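Local coordinates for major mite allergen Der p 23 (Dermatophagoides pteronyssinus, PDB 4ZCE), which is a secreted, IgE-binding major allergen of the house dust mite with a peritrophin-like domain that does not bind chitin in vitro, at residues A[14-17]-A[23-26]. Residues are numbered along the deposited sequence; the frame is centred on the assembly and turned at random.
Sequences FADP and FYIC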
ATOM      1  N   PHE A  14      -7.218  -5.297   6.230  1.00 10.87           N
ATOM      2  CA  PHE A  14      -8.651  -5.032   6.191  1.00 14.18           C
ATOM      3  C   PHE A  14      -8.988  -3.635   5.731  1.00 13.67           C
ATOM      4  O   PHE A  14      -8.278  -2.671   5.996  1.00 12.14           O
ATOM      5  CB  PHE A  14      -9.256  -5.273   7.571  1.00 13.27           C
ATOM      6  CG  PHE A  14      -8.982  -6.648   8.091  1.00 14.61           C
ATOM      7  CD1 PHE A  14      -9.781  -7.707   7.716  1.00 20.32           C
ATOM      8  CD2 PHE A  14      -7.896  -6.893   8.910  1.00 13.54           C
ATOM      9  CE1 PHE A  14      -9.512  -8.976   8.176  1.00 23.76           C
ATOM     10  CE2 PHE A  14      -7.632  -8.157   9.365  1.00 17.65           C
ATOM     11  CZ  PHE A  14      -8.435  -9.196   8.994  1.00 15.20           C
ATOM     12  N   ALA A  15     -10.103  -3.540   5.029  1.00 14.20           N
ATOM     13  CA  ALA A  15     -10.577  -2.269   4.539  1.00 10.93           C
ATOM     14  C   ALA A  15     -10.880  -1.316   5.682  1.00 14.02           C
ATOM     15  O   ALA A  15     -11.275  -1.734   6.777  1.00 14.64           O
ATOM     16  CB  ALA A  15     -11.812  -2.476   3.712  1.00 13.98           C
ATOM     17  N   ASP A  16     -10.699  -0.031   5.398  1.00 12.63           N
ATOM     18  CA  ASP A  16     -11.207   1.037   6.243  1.00 15.07           C
ATOM     19  C   ASP A  16     -12.564   1.451   5.675  1.00 14.57           C
ATOM     20  O   ASP A  16     -12.624   2.096   4.634  1.00 15.26           O
ATOM     21  CB  ASP A  16     -10.241   2.224   6.246  1.00 12.24           C
ATOM     22  CG  ASP A  16     -10.719   3.364   7.120  1.00 15.16           C
ATOM     23  OD1 ASP A  16     -11.885   3.325   7.569  1.00 15.76           O
ATOM     24  OD2 ASP A  16      -9.939   4.309   7.353  1.00 14.38           O
ATOM     25  N   PRO A  17     -13.667   1.101   6.363  1.00 18.33           N
ATOM     26  CA  PRO A  17     -14.994   1.447   5.834  1.00 21.69           C
ATOM     27  C   PRO A  17     -15.259   2.956   5.706  1.00 17.63           C
ATOM     28  O   PRO A  17     -16.223   3.338   5.034  1.00 24.12           O
ATOM     29  CB  PRO A  17     -15.958   0.810   6.851  1.00 22.73           C
ATOM     30  CG  PRO A  17     -15.133   0.493   8.050  1.00 27.77           C
ATOM     31  CD  PRO A  17     -13.748   0.270   7.575  1.00 26.00           C
ATOM     32  N   PHE A  23      -6.491   1.584   5.088  1.00  9.74           N
ATOM     33  CA  PHE A  23      -6.742   0.207   5.497  1.00 12.45           C
ATOM     34  C   PHE A  23      -6.121  -0.046   6.859  1.00 11.06           C
ATOM     35  O   PHE A  23      -5.449   0.820   7.421  1.00 11.46           O
ATOM     36  CB  PHE A  23      -6.197  -0.774   4.441  1.00 11.49           C
ATOM     37  CG  PHE A  23      -4.707  -0.669   4.188  1.00 10.98           C
ATOM     38  CD1 PHE A  23      -4.195   0.331   3.386  1.00 10.78           C
ATOM     39  CD2 PHE A  23      -3.821  -1.584   4.742  1.00 11.30           C
ATOM     40  CE1 PHE A  23      -2.828   0.419   3.143  1.00 11.51           C
ATOM     41  CE2 PHE A  23      -2.447  -1.494   4.477  1.00 12.08           C
ATOM     42  CZ  PHE A  23      -1.970  -0.499   3.681  1.00 10.01           C
ATOM     43  N   TYR A  24      -6.362  -1.232   7.398  1.00 10.44           N
ATOM     44  CA  TYR A  24      -5.819  -1.630   8.677  1.00 11.02           C
ATOM     45  C   TYR A  24      -4.975  -2.888   8.531  1.00 11.57           C
ATOM     46  O   TYR A  24      -5.339  -3.820   7.818  1.00 11.51           O
ATOM     47  CB  TYR A  24      -6.941  -1.883   9.690  1.00  9.38           C
ATOM     48  CG  TYR A  24      -7.690  -0.631  10.091  1.00 10.43           C
ATOM     49  CD1 TYR A  24      -8.876  -0.284   9.459  1.00 13.55           C
ATOM     50  CD2 TYR A  24      -7.216   0.197  11.099  1.00 13.26           C
ATOM     51  CE1 TYR A  24      -9.581   0.863   9.826  1.00 13.03           C
ATOM     52  CE2 TYR A  24      -7.913   1.337  11.475  1.00 14.30           C
ATOM     53  CZ  TYR A  24      -9.091   1.667  10.828  1.00 12.59           C
ATOM     54  OH  TYR A  24      -9.765   2.813  11.211  1.00 18.12           O
ATOM     55  N   ILE A  25      -3.849  -2.913   9.226  1.00 12.34           N
ATOM     56  CA  ILE A  25      -3.033  -4.112   9.302  1.00 11.71           C
ATOM     57  C   ILE A  25      -3.118  -4.643  10.719  1.00 12.85           C
ATOM     58  O   ILE A  25      -2.869  -3.903  11.682  1.00 13.65           O
ATOM     59  CB  ILE A  25      -1.555  -3.841   8.937  1.00 11.87           C
ATOM     60  CG1 ILE A  25      -1.454  -3.173   7.563  1.00 14.82           C
ATOM     61  CG2 ILE A  25      -0.781  -5.148   8.961  1.00 14.06           C
ATOM     62  CD1 ILE A  25      -0.029  -2.778   7.163  1.00 17.44           C
ATOM     63  N   CYS A  26      -3.502  -5.911  10.839  1.00 11.96           N
ATOM     64  CA  CYS A  26      -3.603  -6.575  12.132  1.00 13.41           C
ATOM     65  C   CYS A  26      -2.406  -7.493  12.352  1.00 15.44           C
ATOM     66  O   CYS A  26      -2.017  -8.255  11.467  1.00 17.22           O
ATOM     67  CB  CYS A  26      -4.906  -7.370  12.239  1.00 14.61           C
ATOM     68  SG  CYS A  26      -6.385  -6.308  12.376  1.00 15.31           S
TER
HETATM   69  O   HOH W   1     -11.997   3.520  10.251  1.00 24.81           O
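Phe14 and Tyr24 pair through their backbones, their side chains on one face of the sheet, in the antiparallel beta hairpin formed by strands 12-15 and 22-27, two of the three strands in the larger sheet of this peritrophin-A (chitin-binding type-2) domain. The hairpin illustrates how a very small, helix-free domain combines backbone pairing with a disulfide and a few aromatic rings, and this contact lies within residues 12-50, the region important for IgE binding. Two reciprocal bonds fix the register: Phe14 N donates to Tyr24 O at 2.9 Å, and Tyr24 N returns the bond to Phe14 O at 2.8 Å. Next to them Ala15 and Phe23 form a non-hydrogen-bonded pair whose side chains diverge.

The Phe14 side chain, with CG anti to the carbonyl carbon (chi1 -56°), reaches along the sheet to Cys26, bringing CE2 to within 3.7 Å of SG. This sulfur-aromatic contact is oblique, the sulfur lying 65° off the ring normal. Because SG is also bonded to Cys7, the ring packs beside a disulfide that ties the central strand to the N-terminal segment. On the other side of the sheet Phe23 stacks on Trp42.

Polar groups meet around Asp16, whose extended first torsion brings CG obliquely to Tyr24 CE1, 3.9 Å away, with the carboxylate and ring planes 51° apart. Ala15 O approaches the edge of the same ring, in its plane. The buried carboxylate is well supplied with partners: OD2 is hydrogen-bonded to NE2 of His33, on the third strand, whose ring also stacks with Tyr24, and OD1 accepts from Lys18 N. One water completes the link, donating to Asp16 OD1 at 2.7 Å and hydrogen-bonded to Tyr24 OH at 2.5 Å.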